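Local coordinates for protein 7beta-hydroxysteroid dehydrogenase (Collinsella aerofaciens, PDB 5FYD) that reduces the 7-oxo group of 7-oxolithocholate with NADPH to give ursodeoxycholate, working as a homodimeric short-chain dehydrogenase/reductase, at residues F24-A29 with G50-T55. Numbering follows the deposited sequence.
Sequences FCEKIA and GEIRET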
loop_
_atom_site.group_PDB
_atom_site.type_symbol
_atom_site.label_atom_id
_atom_site.label_comp_id
_atom_site.label_asym_id
_atom_site.label_seq_id
_atom_site.Cartn_x
_atom_site.Cartn_y
_atom_site.Cartn_z
ATOM N N PHE A 24 -16.623 -10.690 -2.715
ATOM C CA PHE A 24 -17.293 -11.582 -3.681
ATOM C C PHE A 24 -17.612 -12.950 -3.058
ATOM O O PHE A 24 -18.702 -13.497 -3.255
ATOM C CB PHE A 24 -16.473 -11.762 -4.975
ATOM C CG PHE A 24 -16.778 -10.738 -6.042
ATOM C CD1 PHE A 24 -17.990 -10.781 -6.724
ATOM C CD2 PHE A 24 -15.879 -9.716 -6.340
ATOM C CE1 PHE A 24 -18.292 -9.835 -7.676
ATOM C CE2 PHE A 24 -16.166 -8.772 -7.302
ATOM C CZ PHE A 24 -17.373 -8.840 -7.971
ATOM N N CYS A 25 -16.659 -13.509 -2.316
ATOM C CA CYS A 25 -16.862 -14.821 -1.676
ATOM C C CYS A 25 -18.052 -14.757 -0.727
ATOM O O CYS A 25 -18.938 -15.619 -0.757
ATOM C CB CYS A 25 -15.629 -15.259 -0.888
ATOM S SG CYS A 25 -14.174 -15.653 -1.904
ATOM N N GLU A 26 -18.076 -13.711 0.091
ATOM C CA GLU A 26 -19.151 -13.563 1.082
ATOM C C GLU A 26 -20.494 -13.365 0.404
ATOM O O GLU A 26 -21.487 -13.954 0.818
ATOM C CB GLU A 26 -18.851 -12.420 2.059
ATOM C CG GLU A 26 -17.603 -12.651 2.882
ATOM C CD GLU A 26 -17.095 -11.396 3.590
ATOM O OE1 GLU A 26 -17.389 -10.265 3.156
ATOM O OE2 GLU A 26 -16.369 -11.548 4.575
ATOM N N LYS A 27 -20.531 -12.552 -0.658
ATOM C CA LYS A 27 -21.788 -12.267 -1.365
ATOM C C LYS A 27 -22.378 -13.532 -2.023
ATOM O O LYS A 27 -23.572 -13.822 -1.856
ATOM C CB LYS A 27 -21.604 -11.152 -2.398
ATOM C CG LYS A 27 -22.861 -10.755 -3.148
ATOM C CD LYS A 27 -23.923 -10.108 -2.268
ATOM C CE LYS A 27 -25.001 -9.444 -3.118
ATOM N NZ LYS A 27 -25.749 -8.402 -2.364
ATOM N N ILE A 28 -21.558 -14.312 -2.733
ATOM C CA ILE A 28 -22.082 -15.512 -3.371
ATOM C C ILE A 28 -22.466 -16.598 -2.348
ATOM O O ILE A 28 -23.443 -17.305 -2.545
ATOM C CB ILE A 28 -21.202 -16.059 -4.530
ATOM C CG1 ILE A 28 -19.897 -16.650 -4.024
ATOM C CG2 ILE A 28 -20.972 -14.974 -5.599
ATOM C CD1 ILE A 28 -19.193 -17.455 -5.094
ATOM N N ALA A 29 -21.726 -16.677 -1.243
ATOM C CA ALA A 29 -22.070 -17.593 -0.167
ATOM C C ALA A 29 -23.401 -17.203 0.468
ATOM O O ALA A 29 -24.248 -18.070 0.692
ATOM C CB ALA A 29 -20.970 -17.628 0.859
ATOM N N GLY A 50 -12.736 -21.391 6.120
ATOM C CA GLY A 50 -13.351 -21.809 7.390
ATOM C C GLY A 50 -14.386 -20.806 7.874
ATOM O O GLY A 50 -15.466 -21.184 8.335
ATOM N N GLU A 51 -14.082 -19.525 7.715
ATOM C CA GLU A 51 -15.030 -18.456 8.075
ATOM C C GLU A 51 -16.300 -18.506 7.222
ATOM O O GLU A 51 -17.425 -18.361 7.740
ATOM C CB GLU A 51 -14.355 -17.085 7.973
ATOM C CG GLU A 51 -13.272 -16.925 9.027
ATOM C CD GLU A 51 -12.547 -15.592 8.986
ATOM O OE1 GLU A 51 -12.495 -14.947 7.909
ATOM O OE2 GLU A 51 -12.009 -15.211 10.055
ATOM N N ILE A 52 -16.121 -18.755 5.930
ATOM C CA ILE A 52 -17.244 -18.859 5.003
ATOM C C ILE A 52 -18.111 -20.062 5.379
ATOM O O ILE A 52 -19.337 -19.953 5.418
ATOM C CB ILE A 52 -16.766 -18.936 3.533
ATOM C CG1 ILE A 52 -16.203 -17.577 3.044
ATOM C CG2 ILE A 52 -17.865 -19.439 2.595
ATOM C CD1 ILE A 52 -17.202 -16.509 2.706
ATOM N N ARG A 53 -17.484 -21.212 5.604
ATOM C CA ARG A 53 -18.239 -22.399 6.000
ATOM C C ARG A 53 -19.042 -22.140 7.283
ATOM O O ARG A 53 -20.237 -22.457 7.349
ATOM C CB ARG A 53 -17.300 -23.594 6.204
ATOM C CG ARG A 53 -16.715 -24.155 4.912
ATOM C CD ARG A 53 -16.145 -25.548 5.116
ATOM N NE ARG A 53 -15.070 -25.575 6.099
ATOM C CZ ARG A 53 -13.800 -25.204 5.888
ATOM N NH1 ARG A 53 -13.396 -24.723 4.716
ATOM N NH2 ARG A 53 -12.916 -25.299 6.880
ATOM N N GLU A 54 -18.391 -21.558 8.278
ATOM C CA GLU A 54 -19.008 -21.343 9.598
ATOM C C GLU A 54 -20.123 -20.279 9.571
ATOM O O GLU A 54 -21.146 -20.425 10.236
ATOM C CB GLU A 54 -17.935 -20.974 10.635
ATOM C CG GLU A 54 -18.277 -21.400 12.042
ATOM C CD GLU A 54 -18.264 -22.921 12.188
ATOM O OE1 GLU A 54 -17.211 -23.581 11.969
ATOM O OE2 GLU A 54 -19.337 -23.463 12.489
ATOM N N THR A 55 -19.946 -19.253 8.753
ATOM C CA THR A 55 -20.913 -18.173 8.646
ATOM C C THR A 55 -22.104 -18.504 7.748
ATOM O O THR A 55 -23.254 -18.149 8.078
ATOM C CB THR A 55 -20.204 -16.900 8.128
ATOM O OG1 THR A 55 -19.117 -16.603 9.006
ATOM C CG2 THR A 55 -21.161 -15.710 8.073
#
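Ile52 meets Cys25, Glu26 and Ala29 with two separate branches, which its torsions spread apart: chi1 of -71° sets CG2 opposite the backbone N and CG1 opposite the carbonyl carbon, and chi2 of -76° folds CD1 out of the extended form. Ile52 CD1 then rests on the backbone of the facing helix, 3.9 Å from Cys25 C, with the CB of Cys25 beside it. Ile52 CD1 also lies 3.9 Å from Glu26 CG, where the two side chains cross nearly at right angles. Ile52 CG2 reaches farther along that helix and touches Ala29 CB at 4.0 Å. Small residues suit positions 25 and 29, one turn apart, because they let a branched side chain come close to the helix, whereas Glu26 lends its aliphatic part and holds its carboxylate away from the methyls. The axes of the segments 24-29 and 50-55 run at 25° to each other and come within 10.6 Å. Helices 19-30 and 42-56 follow the first two strands of the Rossmann fold and pack side by side along the sheet; Val58 touches both Ala29 and Ile52, while Cys25 also leans on Ile13 of strand 10-14. Cohesion between these two segments is therefore apolar, through van der Waals contact, and the carboxylates of Glu26 and Glu51, 6.1 Å apart between Glu26 OE2 and Glu51 OE1, probably add a mild repulsion.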